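Local coordinates for putative cathepsin d (Ixodes ricinus, PDB 5N7Q), which probably acts as an aspartic endopeptidase of the pepsin family, cleaving proteins within their chains, and is captured here with the inhibitor pepstatin A, at residues G184-V189 / Y323-R328; Y196-V201 / Q309-L314; V270-S275 / F279-K284. All blocks are in the same frame, centred on the assembly; numbering follows the deposited sequence. Where two conformers were deposited one is given.

How the contacts relate
The three contacts lie in the C-terminal half of a pepsin-like aspartic protease, with centres 15 to 16 Å apart. In sequence they form shells: contact 1 pairs the first and last segments, contact 2 the next two inward, and contact 3 is a local hairpin in the middle. Contact 1 belongs to the sheet that joins the two lobes, whereas contacts 2 and 3 share the C-terminal lobe's own sheet, where strands 198-206 and 270-274 are neighbours. Trp197 packs on Phe326, Phe272 packs on Leu314, and Ser275 OG hydrogen-bonds to Tyr188 O. The joint between lobes and the surroundings of the predicted active-site Asp227 thus touch through a run of neighbouring residues.

Contact 1: residues G184-V189 / Y323-R328; sequences GSITYV and YTIFDR
The ends of Ile186 and Ile325 meet head-on, with CD1 of Ile186 3.9 Å from CD1 of Ile325; the same methyl of Ile325 lies 4.0 Å from CG1 of Ile186. The other branch of Ile325 serves a different neighbour. With CG1 placed beside the backbone N (chi1 -63°), its CG2 is left anti to that N and comes to the edge of the Tyr188 ring, near the ring plane, 4.1 Å from Tyr188 OH. A face of the same ring is taken by its own segment, since CG2 of Ile186 sits 3.5 Å above the plane, offset toward the rim. Ile186 and Ile325 thus border Tyr188 at a face and at an edge.

The polar contact is indirect. One water lies 2.8 Å from Tyr188 OH and donates to OD2 of Asp327, also at 2.8 Å, so phenol and carboxylate are bridged although their side chains do not touch. Asp327 has further partners: OD2 forms a salt bridge with Arg332, and OD1 accepts from the backbone N of Gln330. Arg332 also makes a cation-pi contact with Tyr188, and its positive charge would be expected to stabilise the carboxylate as an anion.

The backbones do not pair with each other: the nearest CA atoms, those of Ile186 and Ile325, are 8.6 Å apart. Strand 332-337 runs between them, bonding Thr187 to Phe335 and Val189 to Val333 on one side and Ile325 to Gly334 on the other. Strand 155-160 then follows beyond 322-327, which places this contact in the C-terminal half of the six-stranded interdomain sheet known from pepsin-like proteases.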
# COMPACT_ATOMS: atom_id res chain seq x y z
N GLY A 184 -6.16 8.17 -21.12
CA GLY A 184 -7.49 8.73 -20.91
C GLY A 184 -7.45 9.89 -19.92
O GLY A 184 -6.51 10.70 -19.90
N SER A 185 -8.50 9.96 -19.10
CA SER A 185 -8.72 11.04 -18.14
C SER A 185 -8.85 10.45 -16.74
O SER A 185 -9.32 9.31 -16.58
CB SER A 185 -10.01 11.79 -18.47
OG SER A 185 -11.15 10.95 -18.29
N ILE A 186 -8.41 11.21 -15.76
CA ILE A 186 -8.53 10.83 -14.36
C ILE A 186 -9.98 10.97 -13.92
O ILE A 186 -10.63 11.99 -14.21
CB ILE A 186 -7.63 11.73 -13.49
CG1 ILE A 186 -6.15 11.47 -13.78
CG2 ILE A 186 -7.81 11.39 -12.02
CD1 ILE A 186 -5.23 12.59 -13.37
N THR A 187 -10.45 9.95 -13.21
CA THR A 187 -11.71 10.03 -12.43
C THR A 187 -11.41 10.27 -10.96
O THR A 187 -10.71 9.47 -10.35
CB THR A 187 -12.48 8.71 -12.56
OG1 THR A 187 -12.80 8.50 -13.94
CG2 THR A 187 -13.78 8.75 -11.78
N TYR A 188 -11.97 11.35 -10.40
CA TYR A 188 -11.76 11.66 -8.99
C TYR A 188 -12.95 11.22 -8.15
O TYR A 188 -14.08 11.22 -8.63
CB TYR A 188 -11.49 13.15 -8.81
CG TYR A 188 -10.09 13.56 -9.22
CD1 TYR A 188 -9.01 13.26 -8.42
CD2 TYR A 188 -9.86 14.26 -10.41
CE1 TYR A 188 -7.72 13.61 -8.78
CE2 TYR A 188 -8.57 14.63 -10.79
CZ TYR A 188 -7.50 14.32 -9.96
OH TYR A 188 -6.22 14.67 -10.30
N VAL A 189 -12.66 10.85 -6.91
CA VAL A 189 -13.65 10.52 -5.88
C VAL A 189 -13.23 11.29 -4.61
O VAL A 189 -12.06 11.30 -4.24
CB VAL A 189 -13.78 8.99 -5.66
CG1 VAL A 189 -12.49 8.36 -5.16
CG2 VAL A 189 -14.98 8.68 -4.78
N TYR A 323 -3.52 3.71 -12.26
CA TYR A 323 -2.65 4.75 -11.73
C TYR A 323 -3.46 5.64 -10.77
O TYR A 323 -4.61 5.98 -11.07
CB TYR A 323 -2.15 5.57 -12.90
CG TYR A 323 -1.10 6.61 -12.60
CD1 TYR A 323 0.15 6.24 -12.08
CD2 TYR A 323 -1.31 7.95 -12.87
CE1 TYR A 323 1.13 7.17 -11.82
CE2 TYR A 323 -0.34 8.89 -12.62
CZ TYR A 323 0.89 8.52 -12.12
OH TYR A 323 1.86 9.45 -11.89
N THR A 324 -2.88 5.97 -9.62
CA THR A 324 -3.66 6.55 -8.55
C THR A 324 -3.00 7.81 -8.07
O THR A 324 -1.80 7.86 -7.82
CB THR A 324 -3.87 5.59 -7.39
OG1 THR A 324 -4.46 4.38 -7.89
CG2 THR A 324 -4.80 6.14 -6.36
N ILE A 325 -3.81 8.85 -7.94
CA ILE A 325 -3.42 10.18 -7.50
C ILE A 325 -4.01 10.39 -6.10
O ILE A 325 -5.22 10.30 -5.91
CB ILE A 325 -3.96 11.28 -8.42
CG1 ILE A 325 -3.38 11.17 -9.86
CG2 ILE A 325 -3.56 12.64 -7.88
CD1 ILE A 325 -4.00 10.09 -10.71
N PHE A 326 -3.14 10.69 -5.13
CA PHE A 326 -3.51 10.95 -3.75
C PHE A 326 -3.33 12.47 -3.54
O PHE A 326 -2.21 12.96 -3.47
CB PHE A 326 -2.62 10.15 -2.81
CG PHE A 326 -2.76 8.67 -2.95
CD1 PHE A 326 -2.04 7.97 -3.93
CD2 PHE A 326 -3.58 7.97 -2.09
CE1 PHE A 326 -2.19 6.58 -4.05
CE2 PHE A 326 -3.73 6.60 -2.20
CZ PHE A 326 -3.01 5.91 -3.17
N ASP A 327 -4.44 13.19 -3.44
CA ASP A 327 -4.45 14.66 -3.50
C ASP A 327 -4.82 15.25 -2.14
O ASP A 327 -5.99 15.18 -1.73
CB ASP A 327 -5.43 15.08 -4.61
CG ASP A 327 -5.57 16.58 -4.81
OD1 ASP A 327 -5.23 17.35 -3.89
OD2 ASP A 327 -6.05 16.94 -5.93
N ARG A 328 -3.84 15.85 -1.48
CA ARG A 328 -4.05 16.47 -0.17
C ARG A 328 -4.51 17.90 -0.29
O ARG A 328 -5.02 18.46 0.68
CB ARG A 328 -2.77 16.42 0.71
CG ARG A 328 -2.45 15.01 1.20
CD ARG A 328 -3.40 14.53 2.30
NE ARG A 328 -3.30 15.40 3.48
CZ ARG A 328 -2.40 15.26 4.45
NH1 ARG A 328 -1.52 14.28 4.42
NH2 ARG A 328 -2.35 16.16 5.44
O HOH W 1 -5.02 16.29 -8.40

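Contact 2: residues Y196-V201 / Q309-L314; sequences YWQFHV and QPLWIL
Gln198 meets Leu311 because its chain is extended, with CG anti to the backbone N (chi1 -170°). Phe199 instead holds CG in the crowded position between its backbone N and carbonyl carbon (chi1 50°), which carries its ring to Leu314. Each pair meets nearly perpendicular.

The Gln198 amide is approached by one methyl: CD2 of Leu311 lies 3.8 Å from OE1 and 4.0 Å from CD of Gln198. This is packing of an apolar group on a polar one. The amide is positioned elsewhere, NE2 donating to OE1 of Glu223 while OE1 lies in plane at the edge of the Tyr196 ring. A water accepts from Gln198 NE2 at 3.0 Å and reaches Gln309 OE1 by a weak bond of 3.4 Å, a loose polar link between the segments.

Direct strand pairing is absent, the nearest CA atoms, of Gln198 and Leu311, being 9.0 Å apart. Strand 222-226 fills the interval, bonded through Ala224 to Phe199 and through Glu223 to Trp312. Strand 312-314 lies between strands 222-226 (parallel to it) and 233-235 (antiparallel), the psi-loop of aspartic proteases; the link between those outer strands carries Asp227, the predicted active-site residue.

Phe199 and Leu314 form the purely apolar pair, with CD1 of Leu314 near the ring plane at the edge, 4.0 Å from Phe199 CZ. The side chain of Leu314 lies about 7 Å from that of Asp227. The inhibitor is contacted from both segments: Tyr196 OH hydrogen-bonds to its backbone, and Ile313 packs on one of its apolar side chains.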
# COMPACT_ATOMS: atom_id res chain seq x y z
N TYR A 196 -7.43 6.72 6.73
CA TYR A 196 -7.07 6.11 5.47
C TYR A 196 -7.46 7.05 4.34
O TYR A 196 -8.18 8.05 4.54
CB TYR A 196 -7.78 4.77 5.27
CG TYR A 196 -7.62 3.75 6.40
CD1 TYR A 196 -6.38 3.26 6.75
CD2 TYR A 196 -8.74 3.20 7.03
CE1 TYR A 196 -6.23 2.33 7.77
CE2 TYR A 196 -8.61 2.24 8.03
CZ TYR A 196 -7.35 1.81 8.39
OH TYR A 196 -7.23 0.86 9.40
N TRP A 197 -7.00 6.72 3.15
CA TRP A 197 -7.48 7.35 1.92
C TRP A 197 -8.79 6.68 1.52
O TRP A 197 -8.81 5.74 0.73
CB TRP A 197 -6.42 7.25 0.83
CG TRP A 197 -5.29 8.20 1.06
CD1 TRP A 197 -4.10 7.95 1.72
CD2 TRP A 197 -5.21 9.56 0.61
NE1 TRP A 197 -3.31 9.08 1.70
CE2 TRP A 197 -3.97 10.06 1.00
CE3 TRP A 197 -6.08 10.39 -0.12
CZ2 TRP A 197 -3.57 11.36 0.70
CZ3 TRP A 197 -5.70 11.65 -0.41
CH2 TRP A 197 -4.43 12.13 -0.02
N GLN A 198 -9.87 7.10 2.19
CA GLN A 198 -11.16 6.41 2.19
C GLN A 198 -12.19 7.16 1.36
O GLN A 198 -12.20 8.40 1.35
CB GLN A 198 -11.64 6.26 3.63
CG GLN A 198 -12.86 5.36 3.83
CD GLN A 198 -13.12 5.05 5.28
OE1 GLN A 198 -12.19 4.86 6.07
NE2 GLN A 198 -14.39 5.01 5.65
N PHE A 199 -13.05 6.42 0.69
CA PHE A 199 -14.06 7.00 -0.21
C PHE A 199 -15.21 6.04 -0.43
O PHE A 199 -15.13 4.87 -0.05
CB PHE A 199 -13.42 7.39 -1.56
CG PHE A 199 -12.60 6.30 -2.16
CD1 PHE A 199 -13.19 5.34 -2.99
CD2 PHE A 199 -11.25 6.16 -1.85
CE1 PHE A 199 -12.44 4.30 -3.51
CE2 PHE A 199 -10.51 5.12 -2.38
CZ PHE A 199 -11.10 4.18 -3.20
N HIS A 200 -16.25 6.55 -1.07
CA HIS A 200 -17.45 5.77 -1.39
C HIS A 200 -17.33 5.08 -2.74
O HIS A 200 -16.88 5.66 -3.74
CB HIS A 200 -18.66 6.70 -1.36
CG HIS A 200 -19.96 6.01 -1.64
ND1 HIS A 200 -20.58 5.20 -0.72
CD2 HIS A 200 -20.75 6.02 -2.74
CE1 HIS A 200 -21.70 4.73 -1.24
NE2 HIS A 200 -21.82 5.20 -2.46
N VAL A 201 -17.73 3.80 -2.76
CA VAL A 201 -17.84 2.98 -3.97
C VAL A 201 -19.33 2.71 -4.26
O VAL A 201 -20.11 2.46 -3.33
CB VAL A 201 -17.04 1.67 -3.80
CG1 VAL A 201 -17.34 0.68 -4.91
CG2 VAL A 201 -15.54 2.00 -3.71
N GLN A 309 -15.61 -0.54 10.73
CA GLN A 309 -16.75 -0.32 9.87
C GLN A 309 -16.39 -0.99 8.55
O GLN A 309 -15.27 -0.79 8.06
CB GLN A 309 -17.08 1.16 9.71
CG GLN A 309 -17.52 1.83 11.02
CD GLN A 309 -16.33 2.29 11.86
OE1 GLN A 309 -15.34 2.78 11.32
NE2 GLN A 309 -16.43 2.13 13.18
N PRO A 310 -17.32 -1.78 7.99
CA PRO A 310 -17.05 -2.58 6.80
C PRO A 310 -16.53 -1.72 5.66
O PRO A 310 -17.08 -0.65 5.38
CB PRO A 310 -18.40 -3.18 6.43
CG PRO A 310 -19.27 -3.04 7.62
CD PRO A 310 -18.72 -1.93 8.45
N LEU A 311 -15.44 -2.17 5.06
CA LEU A 311 -14.96 -1.53 3.87
C LEU A 311 -14.10 -2.46 3.07
O LEU A 311 -13.73 -3.56 3.51
CB LEU A 311 -14.24 -0.19 4.15
CG LEU A 311 -13.00 -0.23 5.03
CD1 LEU A 311 -11.78 -0.68 4.24
CD2 LEU A 311 -12.68 1.11 5.66
N TRP A 312 -13.88 -2.06 1.83
CA TRP A 312 -13.02 -2.77 0.92
C TRP A 312 -11.68 -2.08 0.88
O TRP A 312 -11.61 -0.84 0.80
CB TRP A 312 -13.60 -2.74 -0.50
CG TRP A 312 -14.92 -3.47 -0.65
CD1 TRP A 312 -16.14 -3.05 -0.24
CD2 TRP A 312 -15.13 -4.75 -1.29
NE1 TRP A 312 -17.11 -3.97 -0.58
CE2 TRP A 312 -16.52 -5.02 -1.22
CE3 TRP A 312 -14.29 -5.67 -1.93
CZ2 TRP A 312 -17.08 -6.20 -1.74
CZ3 TRP A 312 -14.85 -6.83 -2.44
CH2 TRP A 312 -16.23 -7.07 -2.36
N ILE A 313 -10.61 -2.85 0.97
CA ILE A 313 -9.27 -2.28 0.76
C ILE A 313 -8.85 -2.59 -0.67
O ILE A 313 -8.71 -3.78 -1.04
CB ILE A 313 -8.23 -2.84 1.74
CG1 ILE A 313 -8.59 -2.54 3.22
CG2 ILE A 313 -6.86 -2.24 1.40
CD1 ILE A 313 -7.65 -3.16 4.24
N LEU A 314 -8.67 -1.55 -1.46
CA LEU A 314 -8.17 -1.65 -2.82
C LEU A 314 -6.65 -1.57 -2.76
O LEU A 314 -6.07 -0.51 -2.66
CB LEU A 314 -8.79 -0.56 -3.69
CG LEU A 314 -10.33 -0.53 -3.77
CD1 LEU A 314 -10.80 0.48 -4.79
CD2 LEU A 314 -10.86 -1.91 -4.10
O HOH W 2 -15.27 4.58 8.48

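Contact 3: residues V270-S275 / F279-K284; sequences VTFTIS and FSLRSK
Val270 and Leu281 exchange two backbone hydrogen bonds, from Val270 N to Leu281 O (2.9 Å) and from Leu281 N to Val270 O (2.8 Å). Phe272 and Phe279 repeat the pattern, with 2.9 Å from Phe272 N to Phe279 O and 2.7 Å from Phe279 N to Phe272 O. Thr271 and Ser280 form the non-hydrogen-bonded pair between them. The strand axes lie at 162°, so the strands are antiparallel and slightly twisted; with three residues between the segments, they form a hairpin. The bond donated by Phe272 N is nearly straight (172° at the hydrogen), yet it meets the Phe279 carbonyl from above its plane, 37° out of it; the CA-H of Thr271 approaches this oxygen as well.

Apolar packing occupies the face bearing Val270, Phe272, Leu281 and Phe279. Phe272 and Leu281 sit diagonally, in successive hydrogen-bonded pairs, CE1 of the ring 3.9 Å from CD1 of the leucine. Phe279 leans toward the turn end of the hairpin, where CB of Ile274 is 3.8 Å from its CE2, and the carbonyl oxygens of Phe272 and Ile274 lie in plane at its edge. Beyond the hairpin Phe279 meets the ring of Tyr322 edge-to-face, and Leu281 packs on Pro321.

Polar contact marks the opposite face. Thr271 and Ser280 do not bond directly; a water joins them, 2.6 Å from Thr271 OG1 and 2.9 Å from Ser280 OG. The serine hydroxyl stands anti to its backbone N, an orientation that lets it reach this water.

The hairpin is therefore amphipathic: four backbone bonds fix the register, the face of Val270, Phe272, Phe279 and Leu281 is buried and packed mainly by apolar side chains, and on the other face a water links the hydroxyls of Thr271 and Ser280.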
# COMPACT_ATOMS: atom_id res chain seq x y z
N VAL A 270 -14.04 -8.75 -12.91
CA VAL A 270 -14.69 -8.17 -11.73
C VAL A 270 -14.55 -6.66 -11.82
O VAL A 270 -13.48 -6.15 -12.10
CB VAL A 270 -14.07 -8.71 -10.43
CG1 VAL A 270 -14.65 -8.06 -9.20
CG2 VAL A 270 -14.27 -10.23 -10.33
N THR A 271 -15.65 -5.94 -11.59
CA THR A 271 -15.72 -4.50 -11.86
C THR A 271 -16.13 -3.71 -10.63
O THR A 271 -17.13 -4.05 -9.98
CB THR A 271 -16.69 -4.24 -13.01
OG1 THR A 271 -16.29 -4.99 -14.16
CG2 THR A 271 -16.78 -2.75 -13.35
N PHE A 272 -15.39 -2.63 -10.34
CA PHE A 272 -15.68 -1.67 -9.27
C PHE A 272 -16.17 -0.40 -9.91
O PHE A 272 -15.55 0.10 -10.85
CB PHE A 272 -14.43 -1.37 -8.43
CG PHE A 272 -14.02 -2.50 -7.56
CD1 PHE A 272 -13.38 -3.60 -8.12
CD2 PHE A 272 -14.30 -2.50 -6.19
CE1 PHE A 272 -13.04 -4.69 -7.32
CE2 PHE A 272 -13.97 -3.58 -5.40
CZ PHE A 272 -13.34 -4.67 -5.96
N THR A 273 -17.33 0.08 -9.47
CA THR A 273 -17.89 1.32 -10.00
C THR A 273 -17.62 2.42 -8.99
O THR A 273 -18.03 2.34 -7.84
CB THR A 273 -19.39 1.19 -10.29
OG1 THR A 273 -19.59 0.19 -11.31
CG2 THR A 273 -19.94 2.55 -10.80
N ILE A 274 -16.91 3.46 -9.44
CA ILE A 274 -16.47 4.55 -8.57
C ILE A 274 -16.74 5.84 -9.30
O ILE A 274 -16.37 5.98 -10.46
CB ILE A 274 -14.95 4.44 -8.25
CG1 ILE A 274 -14.60 3.03 -7.73
CG2 ILE A 274 -14.55 5.54 -7.28
CD1 ILE A 274 -13.10 2.78 -7.59
N SER A 275 -17.44 6.76 -8.65
CA SER A 275 -17.89 8.01 -9.29
C SER A 275 -18.63 7.76 -10.61
O SER A 275 -18.51 8.52 -11.57
CB SER A 275 -16.72 8.99 -9.45
OG SER A 275 -16.24 9.41 -8.17
N PHE A 279 -14.44 0.37 -13.31
CA PHE A 279 -13.03 0.01 -13.25
C PHE A 279 -12.97 -1.53 -13.21
O PHE A 279 -13.19 -2.14 -12.17
CB PHE A 279 -12.38 0.66 -12.01
CG PHE A 279 -12.34 2.15 -12.10
CD1 PHE A 279 -11.27 2.79 -12.71
CD2 PHE A 279 -13.40 2.90 -11.64
CE1 PHE A 279 -11.27 4.17 -12.84
CE2 PHE A 279 -13.40 4.28 -11.76
CZ PHE A 279 -12.32 4.91 -12.36
N SER A 280 -12.66 -2.10 -14.36
CA SER A 280 -12.68 -3.56 -14.59
C SER A 280 -11.32 -4.18 -14.27
O SER A 280 -10.27 -3.59 -14.52
CB SER A 280 -13.06 -3.79 -16.06
OG SER A 280 -13.25 -5.17 -16.33
N LEU A 281 -11.37 -5.38 -13.69
CA LEU A 281 -10.20 -6.20 -13.46
C LEU A 281 -10.41 -7.52 -14.18
O LEU A 281 -11.39 -8.20 -13.93
CB LEU A 281 -10.05 -6.47 -11.96
CG LEU A 281 -9.91 -5.22 -11.10
CD1 LEU A 281 -10.02 -5.61 -9.64
CD2 LEU A 281 -8.56 -4.57 -11.35
N ARG A 282 -9.48 -7.87 -15.07
CA ARG A 282 -9.45 -9.18 -15.71
C ARG A 282 -8.87 -10.18 -14.74
O ARG A 282 -8.17 -9.81 -13.78
CB ARG A 282 -8.55 -9.11 -16.94
CG ARG A 282 -8.99 -8.10 -17.99
CD ARG A 282 -7.86 -7.77 -18.97
NE ARG A 282 -7.24 -8.96 -19.53
CZ ARG A 282 -5.97 -9.09 -19.93
NH1 ARG A 282 -5.09 -8.09 -19.87
NH2 ARG A 282 -5.57 -10.27 -20.39
N SER A 283 -9.06 -11.47 -15.01
CA SER A 283 -8.43 -12.49 -14.18
C SER A 283 -6.91 -12.34 -14.21
O SER A 283 -6.23 -12.61 -13.21
CB SER A 283 -8.88 -13.89 -14.57
OG SER A 283 -8.43 -14.18 -15.87
N LYS A 284 -6.38 -11.81 -15.32
CA LYS A 284 -4.93 -11.54 -15.39
C LYS A 284 -4.51 -10.52 -14.32
O LYS A 284 -3.41 -10.62 -13.76
CB LYS A 284 -4.49 -11.07 -16.78
CG LYS A 284 -2.97 -10.87 -16.90
CD LYS A 284 -2.56 -10.89 -18.36
CE LYS A 284 -1.06 -10.81 -18.58
NZ LYS A 284 -0.76 -10.39 -19.98
O HOH W 3 -16.12 -4.89 -16.74